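Local structure of mannose-specific lectin 3 chain 1 (Crocus vernus, 3MEZ) at residues Phe41-Thr53 / Ile64-Tyr76. The protein probably binds mannose, as one of the two bulb-type lectin domains that pair and assemble into a heterotetramer. Sequence-based numbering, arbitrary orientation.
Sequences FQSNTHGRGVDCT and IHSANSNTPVWVY. Unlike the reference sequence in segment 41-53: Asp51 (reference Asn).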
# COMPACT_ATOMS: atom_id res chain seq x y z
N PHE A 41 -0.00 24.10 13.81
CA PHE A 41 1.17 24.29 14.61
C PHE A 41 1.76 25.61 14.17
O PHE A 41 1.70 25.93 13.02
CB PHE A 41 2.13 23.15 14.34
CG PHE A 41 3.46 23.28 15.00
CD1 PHE A 41 3.70 22.64 16.18
CD2 PHE A 41 4.45 24.02 14.44
CE1 PHE A 41 4.89 22.77 16.78
CE2 PHE A 41 5.64 24.14 15.06
CZ PHE A 41 5.86 23.51 16.23
N GLN A 42 2.30 26.37 15.11
CA GLN A 42 3.05 27.58 14.82
C GLN A 42 4.12 27.86 15.85
O GLN A 42 3.98 27.50 16.96
CB GLN A 42 2.15 28.79 14.63
CG GLN A 42 1.34 29.20 15.79
CD GLN A 42 0.49 30.45 15.52
OE1 GLN A 42 0.90 31.57 15.79
NE2 GLN A 42 -0.70 30.24 15.00
N SER A 43 5.19 28.49 15.43
CA SER A 43 6.24 28.92 16.32
C SER A 43 5.78 30.00 17.29
O SER A 43 6.35 30.19 18.34
CB SER A 43 7.46 29.39 15.54
OG SER A 43 7.18 30.42 14.67
N ASN A 44 4.73 30.70 16.91
CA ASN A 44 4.32 31.92 17.57
C ASN A 44 5.37 33.04 17.60
O ASN A 44 5.58 33.63 18.60
CB ASN A 44 3.77 31.63 18.96
CG ASN A 44 2.74 32.64 19.41
OD1 ASN A 44 2.55 33.69 18.82
ND2 ASN A 44 2.07 32.32 20.48
N THR A 45 6.02 33.29 16.49
CA THR A 45 7.08 34.27 16.45
C THR A 45 6.76 35.53 15.64
O THR A 45 7.64 36.13 15.09
CB THR A 45 8.46 33.64 16.10
OG1 THR A 45 8.38 32.92 14.89
CG2 THR A 45 8.88 32.70 17.16
N HIS A 46 5.49 35.89 15.58
CA HIS A 46 5.06 37.00 14.77
C HIS A 46 5.73 38.24 15.26
O HIS A 46 5.75 38.49 16.41
CB HIS A 46 3.54 37.20 14.83
CG HIS A 46 3.10 38.54 14.32
ND1 HIS A 46 2.55 38.71 13.08
CD2 HIS A 46 3.17 39.77 14.87
CE1 HIS A 46 2.30 39.99 12.88
NE2 HIS A 46 2.67 40.65 13.95
N GLY A 47 6.33 38.97 14.35
CA GLY A 47 6.97 40.22 14.65
C GLY A 47 8.27 40.10 15.42
O GLY A 47 8.80 41.08 15.88
N ARG A 48 8.78 38.90 15.55
CA ARG A 48 9.97 38.69 16.35
C ARG A 48 11.20 38.90 15.51
O ARG A 48 12.29 38.76 15.98
CB ARG A 48 9.98 37.32 17.01
CG ARG A 48 8.96 37.14 18.12
CD ARG A 48 9.48 36.29 19.28
NE ARG A 48 8.42 35.77 20.15
CZ ARG A 48 8.40 34.59 20.77
NH1 ARG A 48 9.40 33.72 20.65
NH2 ARG A 48 7.36 34.26 21.54
N GLY A 49 11.02 39.18 14.25
CA GLY A 49 12.15 39.21 13.37
C GLY A 49 11.86 39.81 12.03
O GLY A 49 10.73 40.04 11.75
N VAL A 50 12.89 40.01 11.23
CA VAL A 50 12.74 40.44 9.85
C VAL A 50 13.52 39.62 8.80
O VAL A 50 14.63 39.21 9.03
CB VAL A 50 13.03 41.94 9.70
CG1 VAL A 50 14.44 42.22 9.99
CG2 VAL A 50 12.72 42.37 8.35
N ASP A 51 12.89 39.39 7.66
CA ASP A 51 13.48 38.59 6.61
C ASP A 51 13.87 37.22 7.16
O ASP A 51 14.88 36.71 6.87
CB ASP A 51 14.66 39.28 5.96
CG ASP A 51 14.23 40.43 5.04
OD1 ASP A 51 13.15 40.37 4.49
OD2 ASP A 51 14.96 41.39 4.91
N CYS A 52 13.00 36.66 7.97
CA CYS A 52 13.29 35.42 8.64
C CYS A 52 13.36 34.19 7.74
O CYS A 52 12.67 34.09 6.75
CB CYS A 52 12.30 35.19 9.78
SG CYS A 52 12.20 36.42 11.07
N THR A 53 14.20 33.26 8.16
CA THR A 53 14.45 32.02 7.49
C THR A 53 14.52 30.85 8.47
O THR A 53 14.78 31.01 9.61
CB THR A 53 15.75 32.04 6.71
OG1 THR A 53 16.83 32.04 7.61
CG2 THR A 53 15.85 33.25 5.80
N ILE A 64 14.80 29.21 13.57
CA ILE A 64 14.41 30.42 12.85
C ILE A 64 15.45 31.49 13.10
O ILE A 64 15.76 31.78 14.23
CB ILE A 64 13.00 30.93 13.26
CG1 ILE A 64 11.92 29.90 12.94
CG2 ILE A 64 12.69 32.19 12.59
CD1 ILE A 64 10.58 30.28 13.42
N HIS A 65 15.99 32.04 12.03
CA HIS A 65 17.01 33.09 12.08
C HIS A 65 16.53 34.38 11.46
O HIS A 65 15.86 34.36 10.48
CB HIS A 65 18.26 32.69 11.34
CG HIS A 65 19.10 31.70 12.05
ND1 HIS A 65 19.00 30.35 11.83
CD2 HIS A 65 20.08 31.85 12.97
CE1 HIS A 65 19.87 29.71 12.58
NE2 HIS A 65 20.53 30.60 13.27
N SER A 66 16.92 35.48 12.05
CA SER A 66 16.46 36.79 11.66
C SER A 66 17.56 37.58 11.00
O SER A 66 18.69 37.27 11.13
CB SER A 66 15.97 37.55 12.87
OG SER A 66 15.52 38.81 12.50
N ALA A 67 17.18 38.58 10.26
CA ALA A 67 18.11 39.39 9.51
C ALA A 67 19.05 40.15 10.41
O ALA A 67 20.20 40.30 10.13
CB ALA A 67 17.38 40.32 8.61
N ASN A 68 18.55 40.63 11.51
CA ASN A 68 19.43 41.07 12.54
C ASN A 68 19.62 39.92 13.44
O ASN A 68 18.87 39.81 14.35
CB ASN A 68 18.70 42.08 13.36
CG ASN A 68 17.66 42.79 12.58
OD1 ASN A 68 16.70 43.32 13.12
ND2 ASN A 68 17.84 42.81 11.28
N SER A 69 20.58 39.04 13.23
CA SER A 69 20.43 37.80 13.95
C SER A 69 20.61 38.23 15.35
O SER A 69 19.73 38.93 15.82
CB SER A 69 21.35 36.72 13.46
OG SER A 69 20.75 36.10 12.36
N ASN A 70 21.77 38.04 15.96
CA ASN A 70 22.73 36.97 15.75
C ASN A 70 22.31 35.59 16.21
O ASN A 70 22.63 34.62 15.60
CB ASN A 70 24.02 37.33 16.43
CG ASN A 70 25.01 37.94 15.49
OD1 ASN A 70 26.00 37.33 15.14
ND2 ASN A 70 24.74 39.15 15.07
N THR A 71 21.66 35.52 17.34
CA THR A 71 21.11 34.28 17.81
C THR A 71 19.74 34.00 17.21
O THR A 71 19.02 34.92 16.90
CB THR A 71 20.96 34.31 19.30
OG1 THR A 71 20.39 33.08 19.75
CG2 THR A 71 20.06 35.44 19.71
N PRO A 72 19.37 32.73 17.12
CA PRO A 72 18.12 32.35 16.50
C PRO A 72 16.93 32.93 17.22
O PRO A 72 16.96 33.15 18.37
CB PRO A 72 18.10 30.84 16.63
CG PRO A 72 19.43 30.46 16.85
CD PRO A 72 20.20 31.57 17.39
N VAL A 73 15.92 33.25 16.47
CA VAL A 73 14.67 33.66 16.99
C VAL A 73 13.91 32.59 17.76
O VAL A 73 13.17 32.90 18.65
CB VAL A 73 13.82 34.19 15.84
CG1 VAL A 73 12.51 34.56 16.31
CG2 VAL A 73 14.50 35.38 15.27
N TRP A 74 14.01 31.35 17.32
CA TRP A 74 13.26 30.25 17.90
C TRP A 74 14.01 28.98 17.60
O TRP A 74 14.61 28.85 16.60
CB TRP A 74 11.86 30.28 17.29
CG TRP A 74 10.86 29.23 17.61
CD1 TRP A 74 10.01 29.20 18.65
CD2 TRP A 74 10.52 28.14 16.80
NE1 TRP A 74 9.19 28.12 18.56
CE2 TRP A 74 9.49 27.46 17.43
CE3 TRP A 74 11.00 27.65 15.59
CZ2 TRP A 74 8.95 26.33 16.91
CZ3 TRP A 74 10.48 26.53 15.11
CH2 TRP A 74 9.44 25.89 15.74
N VAL A 75 14.00 28.05 18.53
CA VAL A 75 14.60 26.74 18.33
C VAL A 75 13.63 25.69 18.78
O VAL A 75 13.05 25.85 19.79
CB VAL A 75 15.89 26.60 19.12
CG1 VAL A 75 16.35 25.22 19.02
CG2 VAL A 75 16.92 27.54 18.59
N TYR A 76 13.43 24.65 17.99
CA TYR A 76 12.44 23.65 18.33
C TYR A 76 12.83 22.23 17.89
O TYR A 76 13.24 22.02 16.81
CB TYR A 76 11.07 24.04 17.79
CG TYR A 76 9.93 23.30 18.41
CD1 TYR A 76 9.53 22.09 17.92
CD2 TYR A 76 9.26 23.81 19.49
CE1 TYR A 76 8.52 21.41 18.48
CE2 TYR A 76 8.26 23.13 20.06
CZ TYR A 76 7.89 21.94 19.55
OH TYR A 76 6.89 21.25 20.11
O HOH W 1 17.83 35.11 7.97
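Thr53 and His65 form an antiparallel hydrogen-bonded pair in one sheet of the bulb-type lectin (beta-prism II) fold; residues 43-52 lead into it from strand 41-42 of another four-stranded sheet. Thr53 N gives a bond of 3.1 Å to His65 O, and His65 N returns one of 2.9 Å to Thr53 O, the straighter of the two. A water joins Thr53 OG1 to His65 O. Beyond the pair the two segments stay linked: Ala67 N reaches Val50 O at 2.9 Å, while Val50 N is met by a side chain, Ser66 OG, at 3.2 Å. With OG swung anti to its own backbone N (chi1 -180°), Ser66 accepts this N-H at an angle of 158°. Gly49, lacking a side chain, passes close to the same hydroxyl and to Cys52.

Farther along, the short side chain of Ser43 lets CB settle almost centrally over the indole of Trp74, 3.5 Å from the five-membered ring's centroid and near its normal, a CH-pi contact. Ser43 OG donates to Thr45 OG1, 2.8 Å away, and also bonds Leu32 N; Thr45 OG1 is paired in turn with Cys30 O. The methyl CD1 of Ile64 packs against both hydroxyls. The edge of Phe41 meets the face of Tyr76 in a T-shaped pair, planes at 74°. Val73 N donates to Ile64 O and Ile64 N to Trp74 O, which sets two residues opposite one, a classic beta bulge, and Val73 CG1 packs on Arg48 CB.

Leu32 of strand 32-35 touches Ile64 and Trp74, and Cys52 is disulfide-bonded to Cys30. The contact thus joins the sheet of strand 41-42 to that of strands 62-65 and 74-76, beside an interface with a chain 2 subunit, whose Trp109 makes an edge-to-face pair with Tyr76.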